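Beta-ketoacyl synthase (Burkholderia phymatum, PDB 4EWG) probably catalyses the chain-extending condensation of fatty-acid synthesis as a 3-oxoacyl-[acyl-carrier-protein] synthase of the thiolase-like superfamily. Local coordinates at residues 158-163 with 185-190; 175-180 with 262-267; 25-30 with 358-363; 17-22 with 349-354; 312-317 with 369-374. All blocks are in the same frame, centred on the assembly; numbering follows the deposited sequence.

Interactions 1 and 2 meet on helix 170-183, where M190 CB lies 3.7 Å from A178 CB, and both reach the second subunit: E180 and Y177 of one chain pair with R160 and I161 of the other. Interaction 2 also touches interaction 4, through I175 CD1 and A349 CB at 3.6 Å. Interactions 3 and 4 lie with their centres 9 Å apart and touch through I26 of helix 23-32, whose CG2 is 3.6 Å from W351 CZ2. Interaction 5 stands apart, its centre about 38 Å from that of interaction 1. The side chain of H249, a calcium ligand of this protein although this chain carries no calcium ion, is about 10 Å from that of Q187 in interaction 1; interactions 2 to 5 are away from it.

Interaction 1: 158-163 with 185-190; sequences KGRIVP and GKQTLM
R160 lies against Q187 and K186 at the strand 161-163 margin of the subunit's central sheet in the thiolase-like fold, against the second subunit. The chain leaves this strand, passes through helix 170-183 and returns toward strand 189-196. Strand 105-110 runs between these two strands, so here the two segments share no backbone-to-backbone pairing and meet through side chains and one main-chain N-H. The backbone N of R160 donates to OE1 of Q187 at 3.1 Å, the N-H pointing to within 25° of straight. It approaches from above the carbonyl plane of the amide. The same oxygen rests 3.3 Å from CG of R160, and a water that accepts a weak bond from NE of R160 also lies 3.0 Å from OE1 of Q187, to which it may donate. The other end of the amide, NE2, is held by the carbonyl of G103, which fixes the rotation of the group.

K186 follows the arginine outward. Its CG and CD lie over one face of the R160 guanidinium, CD approaching NH2 to 3.5 Å. Bends along the K186 chain, beginning at chi2 (-69°), lay the methylenes there while the ammonium continues past, and NZ stays 4.7 Å from NH2 of R160. The like charges probably tolerate this because the guanidinium is engaged by N181 and by E180 of the second subunit, toward which K186 also makes a long, weak ion pair. Deeper in, M190 crosses V162 at about a right angle, its methyl CE resting 3.9 Å from CG2 of V162.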
# COMPACT_ATOMS: atom_id res chain seq x y z
N LYS A 158 -17.30 4.52 2.24
CA LYS A 158 -17.41 3.34 3.07
C LYS A 158 -17.07 2.08 2.32
O LYS A 158 -17.32 1.00 2.79
CB LYS A 158 -18.81 3.26 3.74
CG LYS A 158 -19.05 4.40 4.74
CD LYS A 158 -20.52 4.58 5.20
CE LYS A 158 -20.77 5.97 5.81
NZ LYS A 158 -21.07 6.99 4.76
N GLY A 159 -16.44 2.24 1.15
CA GLY A 159 -15.96 1.13 0.37
C GLY A 159 -14.56 0.70 0.78
O GLY A 159 -13.99 1.18 1.78
N ARG A 160 -13.98 -0.22 0.03
CA ARG A 160 -12.66 -0.75 0.39
C ARG A 160 -11.59 0.26 0.05
O ARG A 160 -11.72 1.02 -0.91
CB ARG A 160 -12.37 -2.11 -0.19
CG ARG A 160 -12.85 -2.35 -1.60
CD ARG A 160 -12.28 -3.65 -2.18
NE ARG A 160 -12.78 -4.84 -1.51
CZ ARG A 160 -12.39 -6.09 -1.80
NH1 ARG A 160 -11.49 -6.33 -2.74
NH2 ARG A 160 -12.91 -7.12 -1.15
N ILE A 161 -10.56 0.31 0.91
CA ILE A 161 -9.37 1.12 0.69
C ILE A 161 -8.26 0.16 0.23
O ILE A 161 -7.92 -0.84 0.91
CB ILE A 161 -8.98 1.97 1.94
CG1 ILE A 161 -10.04 3.05 2.21
CG2 ILE A 161 -7.64 2.64 1.74
CD1 ILE A 161 -9.88 3.81 3.55
N VAL A 162 -7.75 0.42 -0.98
CA VAL A 162 -6.67 -0.29 -1.55
C VAL A 162 -5.45 0.63 -1.54
O VAL A 162 -5.28 1.48 -2.39
CB VAL A 162 -6.98 -0.71 -2.99
CG1 VAL A 162 -5.83 -1.57 -3.51
CG2 VAL A 162 -8.33 -1.43 -3.07
N PRO A 163 -4.58 0.45 -0.57
CA PRO A 163 -3.42 1.35 -0.46
C PRO A 163 -2.45 0.92 -1.51
O PRO A 163 -2.14 -0.27 -1.57
CB PRO A 163 -2.94 1.11 0.99
CG PRO A 163 -3.35 -0.28 1.29
CD PRO A 163 -4.54 -0.63 0.43
N GLY A 185 -16.43 -7.17 -9.31
CA GLY A 185 -17.71 -6.94 -8.65
C GLY A 185 -17.65 -6.54 -7.20
O GLY A 185 -18.66 -6.52 -6.53
N LYS A 186 -16.48 -6.16 -6.69
CA LYS A 186 -16.35 -5.82 -5.25
C LYS A 186 -16.84 -4.43 -4.93
O LYS A 186 -17.26 -4.17 -3.83
CB LYS A 186 -14.90 -5.99 -4.78
CG LYS A 186 -14.43 -7.44 -4.77
CD LYS A 186 -15.18 -8.18 -3.65
CE LYS A 186 -15.58 -9.59 -4.01
NZ LYS A 186 -14.50 -10.57 -3.93
N GLN A 187 -16.74 -3.54 -5.92
CA GLN A 187 -17.12 -2.16 -5.79
C GLN A 187 -17.73 -1.72 -7.09
O GLN A 187 -17.33 -2.20 -8.17
CB GLN A 187 -15.88 -1.30 -5.50
CG GLN A 187 -15.26 -1.52 -4.15
CD GLN A 187 -16.12 -1.03 -3.01
OE1 GLN A 187 -16.00 -1.54 -1.91
NE2 GLN A 187 -17.00 -0.04 -3.26
N THR A 188 -18.68 -0.81 -7.01
CA THR A 188 -19.31 -0.25 -8.19
C THR A 188 -18.48 0.89 -8.74
O THR A 188 -18.43 1.11 -9.94
CB THR A 188 -20.70 0.32 -7.88
OG1 THR A 188 -21.54 -0.73 -7.39
CG2 THR A 188 -21.34 0.90 -9.12
N LEU A 189 -17.85 1.64 -7.84
CA LEU A 189 -17.05 2.79 -8.20
C LEU A 189 -15.78 2.79 -7.40
O LEU A 189 -15.73 2.23 -6.32
CB LEU A 189 -17.83 4.08 -7.88
CG LEU A 189 -19.03 4.32 -8.80
CD1 LEU A 189 -20.35 4.44 -7.99
CD2 LEU A 189 -18.75 5.51 -9.73
N MET A 190 -14.75 3.45 -7.92
CA MET A 190 -13.48 3.63 -7.22
C MET A 190 -12.89 4.97 -7.62
O MET A 190 -12.91 5.34 -8.82
CB MET A 190 -12.45 2.54 -7.57
CG MET A 190 -12.76 1.13 -7.06
SD MET A 190 -12.72 0.96 -5.26
CE MET A 190 -10.96 0.76 -4.89
O HOH W 1 -15.27 -4.29 -1.04

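Interaction 2: 175-180 with 262-267; sequences IGYAYE and VGFGCN
With chi1 at 173°, CG of F264 stands opposite its own backbone N and the ring reaches from strand 262-267 up to helix 175-180; Y177, with chi1 -67° and CG opposite its carbonyl carbon, brings its ring across the edge of F264. The phenylalanine ring lies flat under the helix at G176, whose CA sits 3.4 Å from the ring centroid and almost exactly on the ring normal, a CH-pi contact. Absence of a side chain at G176 allows this closeness. The edge of F264 is turned toward the face of Y177 in an offset edge-to-face pair, planes at 88° and centroids 5.6 Å apart. At another part of the F264 rim, OE2 of E180 comes within 3.5 Å of CD2, near the ring plane, where the positive ring edge would suit a carboxylate. Y179 slides past in the opposite direction, its CD2 3.9 Å from CB of F264. V262 and G263 form a classic beta bulge opposite I407.

The polar ends of Y177 and E180 go to I161 and R160 of the second subunit, placing the contact at the dimer interface. Helix 170-183 thus packs on the central sheet, over strands 259-268 and 402-409 and, farther across, 238-246 and 189-196.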
# COMPACT_ATOMS: atom_id res chain seq x y z
N ILE A 175 -4.82 2.58 -10.31
CA ILE A 175 -5.75 2.47 -11.42
C ILE A 175 -5.99 0.99 -11.71
O ILE A 175 -7.15 0.55 -11.79
CB ILE A 175 -5.27 3.28 -12.70
CG1 ILE A 175 -5.29 4.77 -12.37
CG2 ILE A 175 -6.12 2.99 -13.96
CD1 ILE A 175 -4.54 5.67 -13.33
N GLY A 176 -4.90 0.22 -11.78
CA GLY A 176 -5.00 -1.19 -12.12
C GLY A 176 -5.77 -2.01 -11.11
O GLY A 176 -6.64 -2.80 -11.45
N TYR A 177 -5.41 -1.86 -9.85
CA TYR A 177 -6.05 -2.65 -8.82
C TYR A 177 -7.50 -2.17 -8.57
O TYR A 177 -8.37 -2.97 -8.33
CB TYR A 177 -5.22 -2.64 -7.51
CG TYR A 177 -3.84 -3.34 -7.57
CD1 TYR A 177 -3.61 -4.43 -8.41
CD2 TYR A 177 -2.80 -2.93 -6.75
CE1 TYR A 177 -2.39 -5.07 -8.43
CE2 TYR A 177 -1.57 -3.55 -6.77
CZ TYR A 177 -1.36 -4.63 -7.60
OH TYR A 177 -0.12 -5.25 -7.63
N ALA A 178 -7.75 -0.87 -8.70
CA ALA A 178 -9.16 -0.37 -8.64
C ALA A 178 -9.97 -0.99 -9.78
O ALA A 178 -11.10 -1.46 -9.60
CB ALA A 178 -9.21 1.16 -8.68
N TYR A 179 -9.36 -1.03 -10.94
CA TYR A 179 -9.98 -1.66 -12.12
C TYR A 179 -10.37 -3.12 -11.87
O TYR A 179 -11.46 -3.57 -12.23
CB TYR A 179 -9.01 -1.53 -13.31
CG TYR A 179 -9.18 -2.51 -14.42
CD1 TYR A 179 -10.33 -2.52 -15.20
CD2 TYR A 179 -8.18 -3.41 -14.73
CE1 TYR A 179 -10.48 -3.43 -16.25
CE2 TYR A 179 -8.32 -4.33 -15.78
CZ TYR A 179 -9.47 -4.33 -16.53
OH TYR A 179 -9.58 -5.23 -17.58
N GLU A 180 -9.47 -3.86 -11.28
CA GLU A 180 -9.75 -5.26 -11.05
C GLU A 180 -10.83 -5.42 -9.96
O GLU A 180 -11.63 -6.33 -10.01
CB GLU A 180 -8.47 -5.99 -10.67
CG GLU A 180 -7.52 -6.15 -11.86
CD GLU A 180 -6.17 -6.70 -11.49
OE1 GLU A 180 -5.79 -6.61 -10.30
OE2 GLU A 180 -5.44 -7.16 -12.41
N VAL A 262 -9.13 -1.65 -20.47
CA VAL A 262 -9.28 -2.99 -21.03
C VAL A 262 -8.19 -3.97 -20.63
O VAL A 262 -8.38 -5.17 -20.72
CB VAL A 262 -9.46 -2.98 -22.57
CG1 VAL A 262 -10.86 -2.43 -22.94
CG2 VAL A 262 -8.37 -2.18 -23.27
N GLY A 263 -7.05 -3.47 -20.15
CA GLY A 263 -6.01 -4.35 -19.64
C GLY A 263 -5.10 -3.75 -18.61
O GLY A 263 -4.82 -2.54 -18.61
N PHE A 264 -4.63 -4.60 -17.71
CA PHE A 264 -3.66 -4.19 -16.72
C PHE A 264 -2.68 -5.31 -16.51
O PHE A 264 -3.08 -6.42 -16.24
CB PHE A 264 -4.37 -3.84 -15.41
CG PHE A 264 -3.45 -3.58 -14.27
CD1 PHE A 264 -2.50 -2.58 -14.35
CD2 PHE A 264 -3.57 -4.29 -13.08
CE1 PHE A 264 -1.65 -2.32 -13.28
CE2 PHE A 264 -2.75 -4.01 -12.00
CZ PHE A 264 -1.78 -3.03 -12.11
N GLY A 265 -1.40 -5.00 -16.63
CA GLY A 265 -0.33 -5.98 -16.37
C GLY A 265 0.57 -5.43 -15.27
O GLY A 265 0.88 -4.24 -15.25
N CYS A 266 0.93 -6.30 -14.33
CA CYS A 266 1.76 -5.93 -13.25
C CYS A 266 2.64 -7.06 -12.83
O CYS A 266 2.16 -8.17 -12.54
CB CYS A 266 0.90 -5.47 -12.07
SG CYS A 266 1.88 -4.90 -10.68
N ASN A 267 3.94 -6.79 -12.80
CA ASN A 267 4.94 -7.75 -12.38
C ASN A 267 6.16 -7.05 -11.76
O ASN A 267 6.13 -5.86 -11.54
CB ASN A 267 5.35 -8.69 -13.54
CG ASN A 267 6.20 -8.00 -14.59
OD1 ASN A 267 6.34 -6.78 -14.60
ND2 ASN A 267 6.77 -8.80 -15.48

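Interaction 3: 25-30 with 358-363; sequences EIEAAL and RNWYAP
Helix 23-32 of the ketosynthase fold, just after the first strand, packs here against the exit from helix 344-358, where N359 closes a Schellman motif and the chain passes into the short, weakly bonded strand 360-361. W360 carries much of the contact. CG of W360 is opposite its backbone N (chi1 -176°), and the indole extends to helix 23-32 with its six-membered ring foremost. L30 meets that end at the rim: CB lies near the ring plane, 3.8 Å from CH2 of W360, and CD1 of L30 is 3.9 Å from CZ3. E27, one turn earlier, lies over a face of the indole through its CG, 4.4 Å from CZ3 of W360. Beyond W360, CD1 of L30 also approaches CB of A362, at a loose 4.4 Å.

The charged end of E27 extends to R358. OE1 of E27 packs 3.5 Å from CD of R358, and at 3.7 Å from NE of R358 it makes a long salt bridge. The oxygen stands well out of the guanidinium plane, so charge alone is at work and no N-H points at it. Firmer partners hold the two groups: W23 donates to OE1 of E27 and K31 pairs with OE2, while the arginine pairs with E354. K31 also makes a cation-pi contact with W360. The arrangement is that of a helix packed on the Schellman-capped end of another and on the strand that follows it.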
# COMPACT_ATOMS: atom_id res chain seq x y z
N GLU A 25 -6.08 24.46 -20.28
CA GLU A 25 -4.90 25.14 -19.75
C GLU A 25 -3.63 24.28 -19.96
O GLU A 25 -2.57 24.77 -20.41
CB GLU A 25 -5.26 25.31 -18.27
CG GLU A 25 -4.60 26.28 -17.32
CD GLU A 25 -5.49 26.39 -16.04
OE1 GLU A 25 -5.65 25.39 -15.23
OE2 GLU A 25 -6.09 27.48 -15.88
N ILE A 26 -3.75 22.99 -19.66
CA ILE A 26 -2.63 22.06 -19.81
C ILE A 26 -2.25 21.86 -21.28
O ILE A 26 -1.08 21.90 -21.64
CB ILE A 26 -2.95 20.70 -19.15
CG1 ILE A 26 -3.07 20.88 -17.62
CG2 ILE A 26 -1.87 19.67 -19.47
CD1 ILE A 26 -3.89 19.81 -16.89
N GLU A 27 -3.26 21.67 -22.13
CA GLU A 27 -3.03 21.57 -23.59
C GLU A 27 -2.25 22.78 -24.11
O GLU A 27 -1.28 22.61 -24.86
CB GLU A 27 -4.36 21.44 -24.37
CG GLU A 27 -4.18 20.97 -25.82
CD GLU A 27 -5.48 20.88 -26.58
OE1 GLU A 27 -6.45 20.30 -26.07
OE2 GLU A 27 -5.53 21.39 -27.72
N ALA A 28 -2.64 23.97 -23.71
CA ALA A 28 -1.96 25.19 -24.15
C ALA A 28 -0.49 25.17 -23.72
O ALA A 28 0.40 25.49 -24.50
CB ALA A 28 -2.69 26.44 -23.61
N ALA A 29 -0.23 24.70 -22.50
CA ALA A 29 1.14 24.58 -22.01
C ALA A 29 1.93 23.54 -22.81
O ALA A 29 3.02 23.82 -23.29
CB ALA A 29 1.17 24.25 -20.54
N LEU A 30 1.38 22.35 -22.96
CA LEU A 30 2.02 21.34 -23.76
C LEU A 30 2.36 21.95 -25.12
O LEU A 30 3.53 21.92 -25.55
CB LEU A 30 1.12 20.13 -23.93
CG LEU A 30 0.87 19.24 -22.71
CD1 LEU A 30 -0.16 18.17 -23.04
CD2 LEU A 30 2.16 18.62 -22.19
N ARG A 358 -8.41 13.45 -28.38
CA ARG A 358 -8.25 14.55 -29.32
C ARG A 358 -7.36 14.25 -30.50
O ARG A 358 -7.08 15.15 -31.30
CB ARG A 358 -7.75 15.76 -28.56
CG ARG A 358 -8.72 16.16 -27.49
CD ARG A 358 -8.19 17.31 -26.65
NE ARG A 358 -9.21 17.79 -25.72
CZ ARG A 358 -9.61 17.15 -24.62
NH1 ARG A 358 -9.11 15.95 -24.26
NH2 ARG A 358 -10.52 17.70 -23.85
N ASN A 359 -6.96 13.00 -30.67
CA ASN A 359 -6.05 12.62 -31.77
C ASN A 359 -4.75 13.42 -31.83
O ASN A 359 -4.18 13.66 -32.93
CB ASN A 359 -6.77 12.72 -33.13
CG ASN A 359 -7.89 11.72 -33.27
OD1 ASN A 359 -7.96 10.73 -32.54
ND2 ASN A 359 -8.78 11.96 -34.21
N TRP A 360 -4.26 13.82 -30.65
CA TRP A 360 -3.16 14.79 -30.56
C TRP A 360 -2.20 14.35 -29.50
O TRP A 360 -2.56 14.26 -28.31
CB TRP A 360 -3.75 16.14 -30.26
CG TRP A 360 -2.77 17.25 -30.22
CD1 TRP A 360 -2.41 18.11 -31.26
CD2 TRP A 360 -2.02 17.71 -29.05
NE1 TRP A 360 -1.49 19.03 -30.83
CE2 TRP A 360 -1.22 18.84 -29.51
CE3 TRP A 360 -1.93 17.30 -27.72
CZ2 TRP A 360 -0.36 19.52 -28.65
CZ3 TRP A 360 -1.06 18.00 -26.86
CH2 TRP A 360 -0.29 19.08 -27.32
N TYR A 361 -0.97 14.06 -29.89
CA TYR A 361 -0.01 13.43 -29.00
C TYR A 361 1.24 14.29 -28.87
O TYR A 361 2.00 14.48 -29.84
CB TYR A 361 0.31 12.01 -29.47
CG TYR A 361 -0.87 11.04 -29.34
CD1 TYR A 361 -1.91 11.06 -30.26
CD2 TYR A 361 -0.95 10.13 -28.28
CE1 TYR A 361 -2.99 10.19 -30.15
CE2 TYR A 361 -2.03 9.26 -28.16
CZ TYR A 361 -3.04 9.29 -29.09
OH TYR A 361 -4.13 8.43 -29.00
N ALA A 362 1.46 14.80 -27.67
CA ALA A 362 2.58 15.70 -27.39
C ALA A 362 3.94 15.03 -27.66
O ALA A 362 4.14 13.84 -27.41
CB ALA A 362 2.52 16.22 -25.95
N PRO A 363 4.89 15.80 -28.17
CA PRO A 363 6.21 15.24 -28.37
C PRO A 363 6.96 15.20 -27.05
O PRO A 363 6.59 15.93 -26.11
CB PRO A 363 6.85 16.27 -29.28
CG PRO A 363 6.30 17.56 -28.82
CD PRO A 363 4.87 17.25 -28.41

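Interaction 4: 17-22 with 349-354; sequences TALGSR and AWWTIE
T17 to G20 form a type I beta turn, closed by a bond from N of G20 to O of T17, and the turn faces two successive residues of helix 349-354, W350 and W351. T17 meets both indoles. Its OG1 lies near the plane of W351 at the ring edge, 3.4 Å from CZ2, while the methyl CG2 touches both indoles, 3.6 Å from CZ2 of W351 and 3.8 Å from CZ3 of W350. With chi1 at 86°, OG1 falls between the backbone N and the carbonyl carbon and turns back into its own loop: it donates to O of G20 at 2.7 Å, on a lone pair in the carbonyl plane, and accepts from N of L19, an ST turn. L19 crosses W351 at about a right angle, its CD1 4.0 Å from CH2. Further along, the carbonyl O of S21 sits in the plane of W350 at its edge, 3.4 Å from CH2.

On the five-membered ring of W350, NE1 donates to OE2 of E354 at 2.9 Å, one helical turn on, which fixes the ring's rotation. W351 in turn sets its NE1 over a face of W350. Two oxygens, those of T17 and S21, thus rest at indole rims, where C-H edges carry slight positive charge; the pull is probably weak and electrostatic, and the hydroxyl of T17 gives its proton to G20 and accepts from L19 within its own turn.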
# COMPACT_ATOMS: atom_id res chain seq x y z
N THR A 17 -1.50 19.90 -11.12
CA THR A 17 -0.21 19.67 -11.80
C THR A 17 0.57 20.95 -12.07
O THR A 17 0.01 22.04 -12.00
CB THR A 17 -0.38 18.97 -13.19
OG1 THR A 17 -0.62 19.95 -14.20
CG2 THR A 17 -1.52 17.90 -13.19
N ALA A 18 1.85 20.81 -12.44
CA ALA A 18 2.71 21.98 -12.68
C ALA A 18 2.20 22.80 -13.87
O ALA A 18 2.53 24.00 -14.01
CB ALA A 18 4.15 21.55 -12.90
N LEU A 19 1.37 22.17 -14.71
CA LEU A 19 0.82 22.84 -15.89
C LEU A 19 -0.60 23.30 -15.67
O LEU A 19 -1.19 23.87 -16.59
CB LEU A 19 0.89 21.93 -17.14
CG LEU A 19 2.27 21.58 -17.69
CD1 LEU A 19 2.17 21.01 -19.10
CD2 LEU A 19 3.18 22.78 -17.68
N GLY A 20 -1.15 23.04 -14.49
CA GLY A 20 -2.50 23.52 -14.14
C GLY A 20 -3.42 22.35 -13.86
O GLY A 20 -2.94 21.20 -13.79
N SER A 21 -4.73 22.66 -13.67
CA SER A 21 -5.77 21.63 -13.48
C SER A 21 -6.67 21.39 -14.68
O SER A 21 -6.93 20.24 -15.01
CB SER A 21 -6.61 21.93 -12.29
OG SER A 21 -5.91 21.52 -11.13
N ARG A 22 -7.13 22.42 -15.34
CA ARG A 22 -8.02 22.21 -16.49
C ARG A 22 -7.22 21.72 -17.69
O ARG A 22 -6.09 22.14 -17.90
CB ARG A 22 -8.72 23.49 -16.88
CG ARG A 22 -9.57 24.15 -15.80
CD ARG A 22 -9.83 25.59 -16.20
NE ARG A 22 -10.49 25.71 -17.51
CZ ARG A 22 -11.81 25.57 -17.72
NH1 ARG A 22 -12.64 25.26 -16.72
NH2 ARG A 22 -12.32 25.73 -18.95
N ALA A 349 -1.77 8.68 -17.01
CA ALA A 349 -2.93 7.98 -17.53
C ALA A 349 -3.97 9.02 -18.00
O ALA A 349 -4.48 8.97 -19.12
CB ALA A 349 -3.50 7.05 -16.48
N TRP A 350 -4.24 9.98 -17.13
CA TRP A 350 -5.20 11.07 -17.40
C TRP A 350 -4.85 11.76 -18.70
O TRP A 350 -5.67 11.80 -19.63
CB TRP A 350 -5.18 12.01 -16.20
CG TRP A 350 -5.84 13.35 -16.40
CD1 TRP A 350 -6.83 13.67 -17.27
CD2 TRP A 350 -5.59 14.55 -15.63
NE1 TRP A 350 -7.17 15.00 -17.16
CE2 TRP A 350 -6.45 15.58 -16.18
CE3 TRP A 350 -4.71 14.90 -14.62
CZ2 TRP A 350 -6.46 16.85 -15.71
CZ3 TRP A 350 -4.72 16.19 -14.16
CH2 TRP A 350 -5.58 17.15 -14.68
N TRP A 351 -3.63 12.29 -18.79
CA TRP A 351 -3.21 13.05 -19.97
C TRP A 351 -3.17 12.20 -21.20
O TRP A 351 -3.51 12.68 -22.27
CB TRP A 351 -1.87 13.71 -19.73
CG TRP A 351 -1.96 14.83 -18.70
CD1 TRP A 351 -3.03 15.10 -17.86
CD2 TRP A 351 -0.96 15.80 -18.36
NE1 TRP A 351 -2.75 16.15 -17.06
CE2 TRP A 351 -1.51 16.61 -17.31
CE3 TRP A 351 0.31 16.08 -18.82
CZ2 TRP A 351 -0.82 17.65 -16.75
CZ3 TRP A 351 1.02 17.13 -18.23
CH2 TRP A 351 0.46 17.90 -17.22
N THR A 352 -2.80 10.92 -21.07
CA THR A 352 -2.84 10.00 -22.20
C THR A 352 -4.28 9.82 -22.76
O THR A 352 -4.46 9.73 -23.96
CB THR A 352 -2.22 8.63 -21.84
OG1 THR A 352 -0.85 8.82 -21.55
CG2 THR A 352 -2.33 7.63 -22.97
N ILE A 353 -5.28 9.76 -21.88
CA ILE A 353 -6.67 9.66 -22.31
C ILE A 353 -7.15 10.98 -22.96
O ILE A 353 -7.84 10.95 -23.97
CB ILE A 353 -7.60 9.30 -21.15
CG1 ILE A 353 -7.34 7.88 -20.66
CG2 ILE A 353 -9.05 9.36 -21.59
CD1 ILE A 353 -8.01 7.60 -19.34
N GLU A 354 -6.73 12.10 -22.40
CA GLU A 354 -7.05 13.39 -22.98
C GLU A 354 -6.46 13.53 -24.39
O GLU A 354 -7.12 14.01 -25.30
CB GLU A 354 -6.52 14.54 -22.12
CG GLU A 354 -7.06 14.55 -20.71
CD GLU A 354 -8.44 15.18 -20.58
OE1 GLU A 354 -9.27 15.06 -21.50
OE2 GLU A 354 -8.70 15.80 -19.51

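Interaction 5: 312-317 with 369-374; sequences GDVAES and EVDPAC
C374, at the end of a type I beta turn from D371, reaches helix 312-317 along its whole side chain. Its CB lies 3.6 Å from OG of S317 and 4.0 Å from CB of the same serine. From there SG, set opposite the carbonyl carbon of C374 (chi1 -71°), points along the helix to the backbone of D313, 4.0 Å from its O, and also packs against V314, 4.2 Å from CG2. On the helix side the sulfur thus meets main chain and a methyl group.

OG of S317 also closes on CA of C374, at 3.4 Å. That hydroxyl donates to O of V314, at 2.6 Å and tilted 19° from the carbonyl plane, and accepts from the backbone N of A375, so it links the helix to the chain just beyond the turn. V314 adds CG1, 3.7 Å from O of A373, and CG2 beside CB of A373. D371 stiffens the turn: its OD1 takes the N-H of A373 in an Asx turn, and its OD2 pairs with R230.

Helix 310-324 is thereby joined to the loop leading into strand 378-379, the outermost strand, within this subunit, at this side of the central sheet, whose Y379 also touches S317 and C374.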
# COMPACT_ATOMS: atom_id res chain seq x y z
N GLY A 312 17.34 3.72 -17.30
CA GLY A 312 15.88 3.63 -17.35
C GLY A 312 15.38 3.75 -18.77
O GLY A 312 14.61 2.93 -19.24
N ASP A 313 15.85 4.78 -19.47
CA ASP A 313 15.42 5.00 -20.82
C ASP A 313 15.88 3.88 -21.78
O ASP A 313 15.10 3.43 -22.62
CB ASP A 313 15.93 6.36 -21.31
CG ASP A 313 15.21 7.53 -20.64
OD1 ASP A 313 14.42 7.32 -19.67
OD2 ASP A 313 15.44 8.68 -21.11
N VAL A 314 17.10 3.41 -21.62
CA VAL A 314 17.61 2.30 -22.47
C VAL A 314 16.74 1.04 -22.27
O VAL A 314 16.16 0.52 -23.23
CB VAL A 314 19.09 1.98 -22.17
CG1 VAL A 314 19.52 0.66 -22.84
CG2 VAL A 314 19.97 3.15 -22.61
N ALA A 315 16.62 0.59 -21.03
CA ALA A 315 15.80 -0.58 -20.71
C ALA A 315 14.38 -0.44 -21.21
O ALA A 315 13.83 -1.42 -21.76
CB ALA A 315 15.77 -0.80 -19.22
N GLU A 316 13.76 0.73 -20.98
CA GLU A 316 12.38 0.94 -21.41
C GLU A 316 12.25 0.84 -22.93
O GLU A 316 11.34 0.18 -23.44
CB GLU A 316 11.82 2.30 -20.92
CG GLU A 316 10.39 2.55 -21.38
CD GLU A 316 9.71 3.77 -20.76
OE1 GLU A 316 10.37 4.64 -20.15
OE2 GLU A 316 8.47 3.86 -20.88
N SER A 317 13.18 1.48 -23.65
CA SER A 317 13.15 1.45 -25.11
C SER A 317 13.24 0.04 -25.64
O SER A 317 12.46 -0.34 -26.51
CB SER A 317 14.27 2.28 -25.72
OG SER A 317 15.56 1.78 -25.42
N GLU A 369 18.44 14.59 -30.34
CA GLU A 369 19.20 13.49 -30.92
C GLU A 369 18.88 12.21 -30.13
O GLU A 369 19.25 12.09 -28.95
CB GLU A 369 20.70 13.75 -30.85
CG GLU A 369 21.55 12.66 -31.51
CD GLU A 369 23.05 12.76 -31.22
OE1 GLU A 369 23.49 13.70 -30.52
OE2 GLU A 369 23.82 11.91 -31.72
N VAL A 370 18.21 11.26 -30.76
CA VAL A 370 17.87 10.03 -30.11
C VAL A 370 19.15 9.26 -29.79
O VAL A 370 19.96 9.01 -30.66
CB VAL A 370 16.94 9.15 -30.96
CG1 VAL A 370 16.62 7.86 -30.20
CG2 VAL A 370 15.67 9.91 -31.28
N ASP A 371 19.29 8.92 -28.52
CA ASP A 371 20.42 8.17 -28.02
C ASP A 371 20.55 6.85 -28.78
O ASP A 371 19.63 6.05 -28.76
CB ASP A 371 20.19 7.89 -26.53
CG ASP A 371 21.28 7.03 -25.91
OD1 ASP A 371 22.30 6.78 -26.56
OD2 ASP A 371 21.11 6.62 -24.74
N PRO A 372 21.70 6.61 -29.43
CA PRO A 372 21.82 5.34 -30.16
C PRO A 372 21.82 4.10 -29.26
O PRO A 372 21.63 3.00 -29.75
CB PRO A 372 23.17 5.47 -30.92
CG PRO A 372 23.91 6.57 -30.24
CD PRO A 372 22.94 7.41 -29.46
N ALA A 373 22.05 4.26 -27.96
CA ALA A 373 21.97 3.15 -27.05
C ALA A 373 20.51 2.78 -26.79
O ALA A 373 20.24 1.71 -26.28
CB ALA A 373 22.73 3.44 -25.74
N CYS A 374 19.56 3.66 -27.13
CA CYS A 374 18.13 3.33 -27.05
C CYS A 374 17.64 2.60 -28.31
O CYS A 374 18.04 2.92 -29.42
CB CYS A 374 17.29 4.58 -26.83
SG CYS A 374 17.45 5.33 -25.17